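Local coordinates for protein transcriptional regulator (Vibrio vulnificus, PDB 4IVN) that represses transcription of genes for sialic acid catabolism, probably by binding operator DNA, and binds the sugar phosphate N-acetylmannosamine 6-phosphate, at residues Ala127-Cys132 and Asp176-Val181; Ile133-Ser138 and Glu160-Ala165; Ser139-Tyr144 and Val241-Leu246. All blocks are in the same frame, centred on the assembly; numbering follows the deposited sequence.

Overall arrangement
All three contacts belong to the SIS domain and illustrate how one alpha/beta unit combines backbone bonding with side-chain packing. Contact 1 is the buried core of the parallel sheet, where main-chain hydrogen bonds do most of the joining. Contact 2 lies at the carboxyl end of the same strand and is only partly buried. Its apolar touches are sparse, and part of its first segment turns to the sugar phosphate. Contact 3 is buried again but wholly aliphatic and aromatic, between helices near the second subunit. Contacts 2 and 3 share helix 137-151, and the Glu160 carboxylate of contact 2 reaches Ser139 and Arg143 of contact 3.

Contact 1. Residues Ala127-Cys132 and Asp176-Val181; sequences AEFIGC and DLWFAV
Trp178 lies over Gly131 where strands 129-133 and 176-181 run side by side in parallel, and its indole can be followed outward. CB is 3.9 Å from Gly131 O. With CG anti to the carbonyl carbon (chi1 -69°), the ring swings back across the neighbouring strand: CE3 passes 3.5 Å from Gly131 O, and CZ3 comes 3.7 Å from Gly131 CA. That CA sits over one face of the six-membered ring, offset toward its rim, in a CH-pi contact that the bare glycine makes possible. Trp178 CZ2 lies at the edge of the Phe129 ring, 4.4 Å from Phe129 CE2. In the five-membered ring, NE1 hydrogen-bonds Ser172 OG. The backbones are joined by a parallel ladder: Leu177 N to Phe129 O (2.8 Å), Gly131 N to Leu177 O, and Phe179 N to Gly131 O. On the other side of the sheet, Ile130 CG2 meets the edge of the Phe179 ring, 3.6 Å from Phe179 CD1. Helices 114-126 and 137-151 cover that side, with Val124 touching Ile130, Leu177 and Phe179. Strand 129-133 also pairs with 156-159, and strand 176-181 is followed across the sheet by 204-208, so both are interior strands.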
loop_
_atom_site.group_PDB
_atom_site.type_symbol
_atom_site.label_atom_id
_atom_site.label_comp_id
_atom_site.label_asym_id
_atom_site.label_seq_id
_atom_site.Cartn_x
_atom_site.Cartn_y
_atom_site.Cartn_z
ATOM N N ALA A 127 -0.697 15.506 -18.322
ATOM C CA ALA A 127 0.704 15.453 -17.978
ATOM C C ALA A 127 1.442 14.507 -18.927
ATOM O O ALA A 127 0.940 13.436 -19.280
ATOM C CB ALA A 127 0.866 15.050 -16.533
ATOM N N GLU A 128 2.623 14.896 -19.372
ATOM C CA GLU A 128 3.448 13.972 -20.136
ATOM C C GLU A 128 4.349 13.132 -19.203
ATOM O O GLU A 128 4.753 11.987 -19.508
ATOM C CB GLU A 128 4.292 14.771 -21.125
ATOM C CG GLU A 128 3.424 15.189 -22.343
ATOM C CD GLU A 128 4.197 16.041 -23.349
ATOM O OE1 GLU A 128 5.095 16.791 -22.930
ATOM O OE2 GLU A 128 3.910 15.986 -24.569
ATOM N N PHE A 129 4.624 13.668 -18.026
ATOM C CA PHE A 129 5.559 12.923 -17.118
ATOM C C PHE A 129 5.109 13.211 -15.713
ATOM O O PHE A 129 4.731 14.374 -15.397
ATOM C CB PHE A 129 7.030 13.371 -17.312
ATOM C CG PHE A 129 7.993 12.799 -16.235
ATOM C CD1 PHE A 129 8.575 11.567 -16.412
ATOM C CD2 PHE A 129 8.235 13.510 -15.037
ATOM C CE1 PHE A 129 9.484 11.065 -15.440
ATOM C CE2 PHE A 129 9.093 12.995 -14.078
ATOM C CZ PHE A 129 9.715 11.785 -14.293
ATOM N N ILE A 130 5.072 12.163 -14.892
ATOM C CA ILE A 130 4.586 12.333 -13.542
ATOM C C ILE A 130 5.648 11.806 -12.590
ATOM O O ILE A 130 6.040 10.572 -12.625
ATOM C CB ILE A 130 3.234 11.579 -13.332
ATOM C CG1 ILE A 130 2.150 12.176 -14.274
ATOM C CG2 ILE A 130 2.742 11.701 -11.854
ATOM C CD1 ILE A 130 0.836 11.407 -14.265
ATOM N N GLY A 131 6.093 12.696 -11.725
ATOM C CA GLY A 131 7.119 12.355 -10.721
ATOM C C GLY A 131 6.416 12.193 -9.383
ATOM O O GLY A 131 5.564 13.041 -9.004
ATOM N N CYS A 132 6.776 11.168 -8.598
ATOM C CA CYS A 132 6.108 11.007 -7.288
ATOM C C CYS A 132 7.167 10.938 -6.182
ATOM O O CYS A 132 8.237 10.401 -6.443
ATOM C CB CYS A 132 5.311 9.703 -7.232
ATOM S SG CYS A 132 4.092 9.609 -8.575
ATOM N N ASP A 176 5.481 18.378 -17.272
ATOM C CA ASP A 176 5.685 17.483 -16.054
ATOM C C ASP A 176 4.555 17.770 -15.028
ATOM O O ASP A 176 4.038 18.876 -14.992
ATOM C CB ASP A 176 7.035 17.773 -15.345
ATOM C CG ASP A 176 8.208 17.488 -16.219
ATOM O OD1 ASP A 176 7.986 16.720 -17.194
ATOM O OD2 ASP A 176 9.362 17.961 -15.922
ATOM N N LEU A 177 4.302 16.841 -14.102
ATOM C CA LEU A 177 3.410 17.042 -12.958
ATOM C C LEU A 177 4.045 16.229 -11.787
ATOM O O LEU A 177 4.567 15.118 -11.991
ATOM C CB LEU A 177 2.058 16.372 -13.240
ATOM C CG LEU A 177 1.014 16.108 -12.104
ATOM C CD1 LEU A 177 0.496 17.481 -11.703
ATOM C CD2 LEU A 177 -0.223 15.349 -12.579
ATOM N N TRP A 178 4.012 16.780 -10.574
ATOM C CA TRP A 178 4.588 16.085 -9.373
ATOM C C TRP A 178 3.544 15.775 -8.345
ATOM O O TRP A 178 2.689 16.605 -8.080
ATOM C CB TRP A 178 5.606 16.947 -8.691
ATOM C CG TRP A 178 6.780 17.045 -9.596
ATOM C CD1 TRP A 178 6.981 17.928 -10.674
ATOM C CD2 TRP A 178 7.892 16.185 -9.575
ATOM N NE1 TRP A 178 8.165 17.647 -11.301
ATOM C CE2 TRP A 178 8.769 16.603 -10.682
ATOM C CE3 TRP A 178 8.304 15.144 -8.709
ATOM C CZ2 TRP A 178 10.006 15.990 -10.917
ATOM C CZ3 TRP A 178 9.535 14.520 -8.969
ATOM C CH2 TRP A 178 10.381 14.959 -10.040
ATOM N N PHE A 179 3.634 14.588 -7.730
ATOM C CA PHE A 179 2.850 14.286 -6.550
ATOM C C PHE A 179 3.777 14.181 -5.324
ATOM O O PHE A 179 4.814 13.493 -5.363
ATOM C CB PHE A 179 2.220 12.940 -6.762
ATOM C CG PHE A 179 0.956 13.024 -7.588
ATOM C CD1 PHE A 179 1.038 12.941 -8.962
ATOM C CD2 PHE A 179 -0.283 13.225 -6.996
ATOM C CE1 PHE A 179 -0.099 12.988 -9.761
ATOM C CE2 PHE A 179 -1.422 13.302 -7.803
ATOM C CZ PHE A 179 -1.319 13.256 -9.161
ATOM N N ALA A 180 3.445 14.887 -4.265
ATOM C CA ALA A 180 4.253 14.882 -3.020
ATOM C C ALA A 180 3.377 14.085 -2.084
ATOM O O ALA A 180 2.298 14.551 -1.755
ATOM C CB ALA A 180 4.465 16.364 -2.489
ATOM N N VAL A 181 3.817 12.874 -1.705
ATOM C CA VAL A 181 3.072 12.010 -0.790
ATOM C C VAL A 181 3.669 12.045 0.601
ATOM O O VAL A 181 4.800 11.606 0.829
ATOM C CB VAL A 181 3.072 10.519 -1.273
ATOM C CG1 VAL A 181 2.118 9.653 -0.378
ATOM C CG2 VAL A 181 2.674 10.512 -2.779
#

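Contact 2. Residues Ile133-Ser138 and Glu160-Ala165; sequences IGVGAS and EDTHLA
Val135, on the ligand-binding loop of a SIS domain, meets Thr162 where strand 129-133 of the alpha/beta fold gives way to helix 137-151. The apolar contacts are two. Val135 CG1, anti to the carbonyl carbon (chi1 -57°), touches Thr162 CG2 at 3.6 Å, the two side chains crossing at about a right angle. Deeper in, Ile133 CG1 packs 4.0 Å from the CB of Ala165, on the first turn of helix 162-170.

A second group brings backbone oxygens against carbon. Gly134 O lies 3.1 Å from Glu160 CG, and Glu160 O is 4.0 Å from Val135 CG1. The Glu160 chain bends at chi2 (79°), and its OE2 takes a hydrogen bond with Ser139 OG and a salt bridge with Arg143 NE, which ties strand 156-159's exit to helix 137-151, while Thr162 OG1 hydrogen-bonds Glu189 OE2.

The turn into helix 137-151 also offers polar groups to the ligand: Ala137 N and Ser138 OG both hydrogen-bond the bound N-acetylmannosamine 6-phosphate, and Val135 and Gly136 also line its pocket.

Asp161 is the N-cap of helix 162-170: its OD2 accepts from two amides there, His163 N at 2.9 Å, nearly along the C-O axis, and Leu164 N at 3.2 Å, from above the carboxylate plane.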
loop_
_atom_site.group_PDB
_atom_site.type_symbol
_atom_site.label_atom_id
_atom_site.label_comp_id
_atom_site.label_asym_id
_atom_site.label_seq_id
_atom_site.Cartn_x
_atom_site.Cartn_y
_atom_site.Cartn_z
ATOM N N ILE A 133 6.871 11.507 -5.011
ATOM C CA ILE A 133 7.897 11.648 -3.968
ATOM C C ILE A 133 7.276 11.245 -2.640
ATOM O O ILE A 133 6.207 11.736 -2.279
ATOM C CB ILE A 133 8.498 13.102 -3.857
ATOM C CG1 ILE A 133 8.997 13.685 -5.170
ATOM C CG2 ILE A 133 9.632 13.132 -2.840
ATOM C CD1 ILE A 133 9.082 15.213 -5.016
ATOM N N GLY A 134 7.977 10.360 -1.883
ATOM C CA GLY A 134 7.538 10.025 -0.558
ATOM C C GLY A 134 8.511 9.073 0.099
ATOM O O GLY A 134 9.234 8.320 -0.612
ATOM N N VAL A 135 8.590 9.169 1.434
ATOM C CA VAL A 135 9.483 8.294 2.209
ATOM C C VAL A 135 8.855 7.510 3.297
ATOM O O VAL A 135 7.690 7.766 3.715
ATOM C CB VAL A 135 10.696 9.088 2.811
ATOM C CG1 VAL A 135 11.528 9.816 1.700
ATOM C CG2 VAL A 135 10.203 10.074 3.862
ATOM N N GLY A 136 9.555 6.478 3.791
ATOM C CA GLY A 136 8.994 5.656 4.887
ATOM C C GLY A 136 7.676 5.056 4.408
ATOM O O GLY A 136 7.614 4.500 3.303
ATOM N N ALA A 137 6.623 5.120 5.221
ATOM C CA ALA A 137 5.357 4.505 4.841
ATOM C C ALA A 137 4.722 5.189 3.641
ATOM O O ALA A 137 3.908 4.571 2.924
ATOM C CB ALA A 137 4.355 4.522 5.965
ATOM N N SER A 138 5.032 6.460 3.450
ATOM C CA SER A 138 4.488 7.166 2.243
ATOM C C SER A 138 5.085 6.625 0.960
ATOM O O SER A 138 4.497 6.828 -0.103
ATOM C CB SER A 138 4.708 8.706 2.340
ATOM O OG SER A 138 3.615 9.222 3.187
ATOM N N GLU A 160 12.090 7.176 -3.822
ATOM C CA GLU A 160 12.399 7.495 -2.342
ATOM C C GLU A 160 13.840 8.002 -2.104
ATOM O O GLU A 160 14.193 8.401 -0.866
ATOM C CB GLU A 160 12.100 6.344 -1.323
ATOM C CG GLU A 160 10.733 5.755 -1.536
ATOM C CD GLU A 160 10.702 4.800 -2.684
ATOM O OE1 GLU A 160 11.763 4.569 -3.308
ATOM O OE2 GLU A 160 9.617 4.258 -2.940
ATOM N N ASP A 161 14.658 7.953 -3.204
ATOM C CA ASP A 161 15.925 8.729 -3.123
ATOM C C ASP A 161 15.614 10.239 -3.283
ATOM O O ASP A 161 15.344 10.686 -4.414
ATOM C CB ASP A 161 17.011 8.265 -4.094
ATOM C CG ASP A 161 18.356 8.968 -3.808
ATOM O OD1 ASP A 161 19.542 8.456 -4.053
ATOM O OD2 ASP A 161 18.247 10.125 -3.266
ATOM N N THR A 162 15.645 10.979 -2.209
ATOM C CA THR A 162 15.163 12.404 -2.193
ATOM C C THR A 162 16.204 13.325 -2.801
ATOM O O THR A 162 15.872 14.439 -3.187
ATOM C CB THR A 162 14.754 12.856 -0.799
ATOM O OG1 THR A 162 15.759 12.422 0.094
ATOM C CG2 THR A 162 13.438 12.134 -0.342
ATOM N N HIS A 163 17.429 12.838 -2.931
ATOM C CA HIS A 163 18.493 13.506 -3.713
ATOM C C HIS A 163 18.183 13.470 -5.156
ATOM O O HIS A 163 18.164 14.532 -5.814
ATOM C CB HIS A 163 19.837 12.868 -3.405
ATOM C CG HIS A 163 20.334 13.255 -2.039
ATOM N ND1 HIS A 163 21.479 13.961 -1.852
ATOM C CD2 HIS A 163 19.774 13.028 -0.772
ATOM C CE1 HIS A 163 21.684 14.145 -0.503
ATOM N NE2 HIS A 163 20.605 13.597 0.155
ATOM N N LEU A 164 17.820 12.272 -5.658
ATOM C CA LEU A 164 17.444 12.133 -7.066
ATOM C C LEU A 164 16.157 12.921 -7.337
ATOM O O LEU A 164 16.034 13.593 -8.406
ATOM C CB LEU A 164 17.249 10.675 -7.441
ATOM C CG LEU A 164 18.540 9.856 -7.673
ATOM C CD1 LEU A 164 18.170 8.443 -8.168
ATOM C CD2 LEU A 164 19.434 10.513 -8.713
ATOM N N ALA A 165 15.226 12.817 -6.394
ATOM C CA ALA A 165 13.902 13.494 -6.587
ATOM C C ALA A 165 14.183 15.032 -6.670
ATOM O O ALA A 165 13.614 15.748 -7.538
ATOM C CB ALA A 165 12.997 13.222 -5.379
#

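Contact 3. Residues Ser139-Tyr144 and Val241-Leu246; sequences SIVGRY and VGALLL
The Tyr144 ring is the one flat group that meets the other helix, and what it meets is the CD2 methyl of Leu244. This methyl approaches obliquely at the root of the phenol, 3.8 Å from Tyr144 CD2 and 3.7 Å from Tyr144 CB, the two side chains crossing at about a right angle. Because Tyr144 CG is anti to the backbone N (chi1 -170°), the ring extends past Leu244, and its hydroxyl ends beyond the contact, hydrogen-bonded to Arg148 NH1 of its own chain and to Gly235 O of the second subunit. Phe237 of the second subunit also packs on both Tyr144 and Leu244.

One turn back on helix 137-151, Val141 spreads two methyls against helix 237-257. CG1 lies 3.9 Å from Ala243 CB. CG2 is equally near that CB and also 3.9 Å from Leu244 CD2, so both methyls rest on the alanine and CG2 touches the leucine as well. Leu244 CD2 thus sits between Val141 and Tyr144, within 3.8 Å of Val141 CA as well.

The short segments run nearly parallel, at 18°, with their axes 9.6 Å apart. Ile140 and Val241 meet their own counterparts on the second subunit, which places this pair of helices at the dimer interface. The close contacts are all between carbon atoms: the two helices are held by shape and burial of methyl groups, while the polar phenol end is satisfied elsewhere.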
loop_
_atom_site.group_PDB
_atom_site.type_symbol
_atom_site.label_atom_id
_atom_site.label_comp_id
_atom_site.label_asym_id
_atom_site.label_seq_id
_atom_site.Cartn_x
_atom_site.Cartn_y
_atom_site.Cartn_z
ATOM N N SER A 139 6.286 6.021 1.033
ATOM C CA SER A 139 6.807 5.245 -0.172
ATOM C C SER A 139 5.727 4.261 -0.729
ATOM O O SER A 139 5.579 4.103 -1.943
ATOM C CB SER A 139 8.021 4.386 0.225
ATOM O OG SER A 139 8.470 3.580 -0.851
ATOM N N ILE A 140 5.009 3.604 0.164
ATOM C CA ILE A 140 4.009 2.532 -0.222
ATOM C C ILE A 140 2.905 3.181 -1.032
ATOM O O ILE A 140 2.482 2.641 -2.077
ATOM C CB ILE A 140 3.409 1.853 1.068
ATOM C CG1 ILE A 140 4.399 0.825 1.672
ATOM C CG2 ILE A 140 2.068 1.143 0.818
ATOM C CD1 ILE A 140 5.777 1.339 2.048
ATOM N N VAL A 141 2.463 4.361 -0.572
ATOM C CA VAL A 141 1.393 5.095 -1.284
ATOM C C VAL A 141 1.827 5.639 -2.656
ATOM O O VAL A 141 1.057 5.460 -3.636
ATOM C CB VAL A 141 0.756 6.236 -0.393
ATOM C CG1 VAL A 141 -0.336 7.012 -1.171
ATOM C CG2 VAL A 141 0.220 5.569 0.877
ATOM N N GLY A 142 3.019 6.258 -2.702
ATOM C CA GLY A 142 3.602 6.784 -3.926
ATOM C C GLY A 142 3.877 5.644 -4.948
ATOM O O GLY A 142 3.603 5.776 -6.122
ATOM N N ARG A 143 4.356 4.480 -4.484
ATOM C CA ARG A 143 4.496 3.318 -5.359
ATOM C C ARG A 143 3.164 2.862 -5.895
ATOM O O ARG A 143 3.087 2.441 -7.034
ATOM C CB ARG A 143 5.131 2.136 -4.578
ATOM C CG ARG A 143 6.652 2.241 -4.311
ATOM C CD ARG A 143 7.543 2.504 -5.570
ATOM N NE ARG A 143 8.988 2.850 -5.272
ATOM C CZ ARG A 143 9.988 2.987 -6.166
ATOM N NH1 ARG A 143 9.747 2.883 -7.482
ATOM N NH2 ARG A 143 11.260 3.217 -5.737
ATOM N N TYR A 144 2.140 2.844 -5.073
ATOM C CA TYR A 144 0.836 2.425 -5.635
ATOM C C TYR A 144 0.369 3.393 -6.708
ATOM O O TYR A 144 -0.188 2.992 -7.711
ATOM C CB TYR A 144 -0.233 2.275 -4.539
ATOM C CG TYR A 144 -1.515 1.615 -5.056
ATOM C CD1 TYR A 144 -1.496 0.301 -5.688
ATOM C CD2 TYR A 144 -2.760 2.237 -4.840
ATOM C CE1 TYR A 144 -2.692 -0.297 -6.118
ATOM C CE2 TYR A 144 -3.928 1.623 -5.258
ATOM C CZ TYR A 144 -3.871 0.367 -5.891
ATOM O OH TYR A 144 -5.060 -0.157 -6.316
ATOM N N VAL A 241 -4.642 3.744 4.540
ATOM C CA VAL A 241 -5.722 3.199 3.745
ATOM C C VAL A 241 -6.479 4.349 3.097
ATOM O O VAL A 241 -6.891 4.258 1.946
ATOM C CB VAL A 241 -6.612 2.207 4.531
ATOM C CG1 VAL A 241 -7.609 2.953 5.404
ATOM C CG2 VAL A 241 -7.360 1.306 3.534
ATOM N N GLY A 242 -6.633 5.467 3.781
ATOM C CA GLY A 242 -7.322 6.558 3.103
ATOM C C GLY A 242 -6.496 7.230 2.024
ATOM O O GLY A 242 -7.062 7.724 1.039
ATOM N N ALA A 243 -5.161 7.278 2.234
ATOM C CA ALA A 243 -4.199 7.841 1.197
ATOM C C ALA A 243 -4.285 6.958 -0.070
ATOM O O ALA A 243 -4.434 7.468 -1.208
ATOM C CB ALA A 243 -2.782 7.944 1.736
ATOM N N LEU A 244 -4.356 5.638 0.133
ATOM C CA LEU A 244 -4.539 4.745 -1.020
ATOM C C LEU A 244 -5.885 4.875 -1.712
ATOM O O LEU A 244 -5.921 4.801 -2.936
ATOM C CB LEU A 244 -4.288 3.275 -0.612
ATOM C CG LEU A 244 -2.888 2.962 -0.144
ATOM C CD1 LEU A 244 -2.902 1.594 0.663
ATOM C CD2 LEU A 244 -1.806 2.989 -1.263
ATOM N N LEU A 245 -6.992 5.012 -0.953
ATOM C CA LEU A 245 -8.291 5.338 -1.535
ATOM C C LEU A 245 -8.251 6.614 -2.444
ATOM O O LEU A 245 -8.767 6.599 -3.552
ATOM C CB LEU A 245 -9.296 5.565 -0.433
ATOM C CG LEU A 245 -10.693 6.025 -0.883
ATOM C CD1 LEU A 245 -11.383 4.931 -1.667
ATOM C CD2 LEU A 245 -11.558 6.416 0.319
ATOM N N LEU A 246 -7.628 7.686 -1.975
ATOM C CA LEU A 246 -7.365 8.865 -2.860
ATOM C C LEU A 246 -6.707 8.487 -4.174
ATOM O O LEU A 246 -7.130 9.014 -5.234
ATOM C CB LEU A 246 -6.439 9.926 -2.212
ATOM C CG LEU A 246 -6.761 10.508 -0.837
ATOM C CD1 LEU A 246 -5.632 11.487 -0.441
ATOM C CD2 LEU A 246 -8.147 11.126 -0.734
#